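Local coordinates for protein putative dehydratase (Mesorhizobium loti, PDB 2POZ) that is of unproven function but may act as a lyase, perhaps a dehydratase, of the mandelate racemase/muconate lactonizing enzyme family within the enolase superfamily, at residues A[7-12]-A[22-27]. Residues are numbered along the deposited sequence; the frame is centred on the assembly and turned at random.
Sequences GVNIYL and LVEIST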
ATOM      1  N   GLY A   7      34.277 -39.588   4.745  1.00 15.44           N
ATOM      2  CA  GLY A   7      34.828 -39.000   3.539  1.00 15.63           C
ATOM      3  C   GLY A   7      33.786 -38.477   2.568  1.00 15.40           C
ATOM      4  O   GLY A   7      32.649 -38.951   2.543  1.00 13.81           O
ATOM      5  N   VAL A   8      34.186 -37.494   1.768  1.00 14.90           N
ATOM      6  CA  VAL A   8      33.307 -36.886   0.772  1.00 13.98           C
ATOM      7  C   VAL A   8      34.068 -36.759  -0.545  1.00 14.31           C
ATOM      8  O   VAL A   8      35.136 -36.151  -0.590  1.00 16.46           O
ATOM      9  CB  VAL A   8      32.841 -35.457   1.194  1.00 14.03           C
ATOM     10  CG1 VAL A   8      31.949 -34.870   0.113  1.00 12.72           C
ATOM     11  CG2 VAL A   8      32.094 -35.506   2.531  1.00 14.05           C
ATOM     12  N   ASN A   9      33.520 -37.339  -1.606  1.00 13.22           N
ATOM     13  CA  ASN A   9      34.136 -37.268  -2.927  1.00 15.24           C
ATOM     14  C   ASN A   9      33.308 -36.345  -3.811  1.00 14.04           C
ATOM     15  O   ASN A   9      32.076 -36.390  -3.792  1.00 14.93           O
ATOM     16  CB  ASN A   9      34.209 -38.659  -3.572  1.00 13.25           C
ATOM     17  CG  ASN A   9      35.328 -39.522  -2.996  1.00 17.28           C
ATOM     18  OD1 ASN A   9      35.291 -40.745  -3.103  1.00 21.58           O
ATOM     19  ND2 ASN A   9      36.329 -38.888  -2.401  1.00 12.52           N
ATOM     20  N   ILE A  10      33.997 -35.514  -4.585  1.00 12.39           N
ATOM     21  CA  ILE A  10      33.349 -34.570  -5.483  1.00 11.94           C
ATOM     22  C   ILE A  10      33.737 -34.897  -6.918  1.00 13.29           C
ATOM     23  O   ILE A  10      34.919 -34.997  -7.244  1.00 11.95           O
ATOM     24  CB  ILE A  10      33.776 -33.136  -5.151  1.00 12.29           C
ATOM     25  CG1 ILE A  10      33.429 -32.831  -3.692  1.00 14.58           C
ATOM     26  CG2 ILE A  10      33.070 -32.151  -6.079  1.00 12.71           C
ATOM     27  CD1 ILE A  10      34.265 -31.744  -3.083  1.00 16.67           C
ATOM     28  N   TYR A  11      32.726 -35.047  -7.766  1.00 12.83           N
ATOM     29  CA  TYR A  11      32.925 -35.398  -9.165  1.00 12.36           C
ATOM     30  C   TYR A  11      32.421 -34.293 -10.084  1.00 13.61           C
ATOM     31  O   TYR A  11      31.312 -33.791  -9.903  1.00 14.32           O
ATOM     32  CB  TYR A  11      32.163 -36.696  -9.467  1.00 13.78           C
ATOM     33  CG  TYR A  11      32.504 -37.842  -8.535  1.00 14.31           C
ATOM     34  CD1 TYR A  11      33.489 -38.770  -8.869  1.00 14.12           C
ATOM     35  CD2 TYR A  11      31.867 -37.975  -7.295  1.00 15.49           C
ATOM     36  CE1 TYR A  11      33.838 -39.809  -7.993  1.00 13.03           C
ATOM     37  CE2 TYR A  11      32.208 -39.013  -6.408  1.00 15.43           C
ATOM     38  CZ  TYR A  11      33.195 -39.922  -6.769  1.00 16.36           C
ATOM     39  OH  TYR A  11      33.545 -40.937  -5.906  1.00 16.25           O
ATOM     40  N   LEU A  12      33.247 -33.908 -11.054  1.00 12.82           N
ATOM     41  CA  LEU A  12      32.883 -32.890 -12.031  1.00 13.27           C
ATOM     42  C   LEU A  12      32.893 -33.614 -13.374  1.00 13.54           C
ATOM     43  O   LEU A  12      33.927 -33.754 -14.010  1.00 13.30           O
ATOM     44  CB  LEU A  12      33.899 -31.744 -12.025  1.00 14.30           C
ATOM     45  CG  LEU A  12      33.723 -30.626 -13.057  1.00 16.56           C
ATOM     46  CD1 LEU A  12      32.302 -30.086 -13.042  1.00 14.53           C
ATOM     47  CD2 LEU A  12      34.724 -29.517 -12.757  1.00 14.66           C
ATOM     48  N   LEU A  22      28.655 -33.937  -8.942  1.00 10.08           N
ATOM     49  CA  LEU A  22      28.110 -34.875  -7.976  1.00 10.98           C
ATOM     50  C   LEU A  22      28.941 -34.965  -6.712  1.00 10.56           C
ATOM     51  O   LEU A  22      30.120 -34.625  -6.705  1.00  9.91           O
ATOM     52  CB  LEU A  22      28.027 -36.280  -8.580  1.00 12.69           C
ATOM     53  CG  LEU A  22      27.599 -36.485 -10.029  1.00 15.99           C
ATOM     54  CD1 LEU A  22      27.678 -37.985 -10.330  1.00 16.93           C
ATOM     55  CD2 LEU A  22      26.204 -35.951 -10.274  1.00 14.90           C
ATOM     56  N   VAL A  23      28.305 -35.437  -5.645  1.00 11.32           N
ATOM     57  CA  VAL A  23      28.980 -35.620  -4.377  1.00 10.40           C
ATOM     58  C   VAL A  23      28.598 -37.000  -3.847  1.00 11.67           C
ATOM     59  O   VAL A  23      27.480 -37.470  -4.055  1.00  9.25           O
ATOM     60  CB  VAL A  23      28.577 -34.537  -3.338  1.00 11.43           C
ATOM     61  CG1 VAL A  23      27.108 -34.683  -2.949  1.00  8.83           C
ATOM     62  CG2 VAL A  23      29.458 -34.658  -2.096  1.00 13.51           C
ATOM     63  N   GLU A  24      29.552 -37.662  -3.203  1.00 10.35           N
ATOM     64  CA  GLU A  24      29.318 -38.966  -2.618  1.00 12.43           C
ATOM     65  C   GLU A  24      29.848 -38.896  -1.200  1.00 13.08           C
ATOM     66  O   GLU A  24      31.030 -38.627  -0.992  1.00 11.26           O
ATOM     67  CB  GLU A  24      30.071 -40.066  -3.368  1.00 16.34           C
ATOM     68  CG  GLU A  24      29.895 -41.427  -2.716  1.00 21.65           C
ATOM     69  CD  GLU A  24      30.805 -42.490  -3.305  1.00 25.91           C
ATOM     70  OE1 GLU A  24      32.047 -42.369  -3.171  1.00 27.08           O
ATOM     71  OE2 GLU A  24      30.268 -43.446  -3.899  1.00 27.06           O
ATOM     72  N   ILE A  25      28.975 -39.136  -0.230  1.00 12.63           N
ATOM     73  CA  ILE A  25      29.372 -39.091   1.174  1.00 14.20           C
ATOM     74  C   ILE A  25      29.502 -40.508   1.712  1.00 15.31           C
ATOM     75  O   ILE A  25      28.557 -41.289   1.647  1.00 14.51           O
ATOM     76  CB  ILE A  25      28.324 -38.329   2.025  1.00 15.43           C
ATOM     77  CG1 ILE A  25      28.199 -36.883   1.536  1.00 14.71           C
ATOM     78  CG2 ILE A  25      28.715 -38.371   3.506  1.00 13.44           C
ATOM     79  CD1 ILE A  25      27.073 -36.100   2.219  1.00 14.92           C
ATOM     80  N   SER A  26      30.678 -40.837   2.245  1.00 16.05           N
ATOM     81  CA  SER A  26      30.916 -42.165   2.807  1.00 18.09           C
ATOM     82  C   SER A  26      30.902 -42.098   4.329  1.00 16.41           C
ATOM     83  O   SER A  26      31.269 -41.075   4.905  1.00 17.47           O
ATOM     84  CB  SER A  26      32.269 -42.710   2.337  1.00 18.68           C
ATOM     85  OG  SER A  26      32.286 -42.879   0.931  1.00 22.31           O
ATOM     86  N   THR A  27      30.479 -43.189   4.967  1.00 16.34           N
ATOM     87  CA  THR A  27      30.421 -43.274   6.427  1.00 16.44           C
ATOM     88  C   THR A  27      31.243 -44.471   6.931  1.00 20.02           C
ATOM     89  O   THR A  27      31.628 -45.355   6.152  1.00 18.33           O
ATOM     90  CB  THR A  27      28.971 -43.444   6.932  1.00 16.14           C
ATOM     91  OG1 THR A  27      28.417 -44.650   6.392  1.00 15.43           O
ATOM     92  CG2 THR A  27      28.111 -42.257   6.513  1.00 14.55           C
TER
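The nearly straight bond from S26 N to G7 O, 2.7 Å long, is the shortest backbone link between segments 7-12 and 22-27. Their parent strands, 5-12 and 21-27, form a β-hairpin in the antiparallel sheet of the N-terminal capping domain, which in the enolase superfamily accompanies a barrel domain. The hairpin illustrates how one sheet serves two different surroundings. Hydrogen-bonded pairs N9–E24 and Y11–L22 are each closed by two backbone N-H...O=C hydrogen bonds; at G7–S26 the return bond from G7 N is weak. N9 O, which accepts E24 N, also takes a CA-H...O contact from V23 CA at 3.2 Å. V8, I10, V23 and I25 share the apolar face, packed against helices 45-59 and 87-108. The other face carries N9, Y11, L22, E24 and S26; Y11, L22 and E24 meet helix 372-375, where K372 touches Y11 and E24. Here E24 CB sits 3.9 Å from CE2 at the edge of the Y11 ring. With CG anti to the backbone N (chi1 177°), the extended E24 chain leaves this edge and carries its carboxylate, almost perpendicular to the ring, out to the hydroxyl. A weak hydrogen bond of 3.4 Å then runs from Y11 OH to E24 OE1.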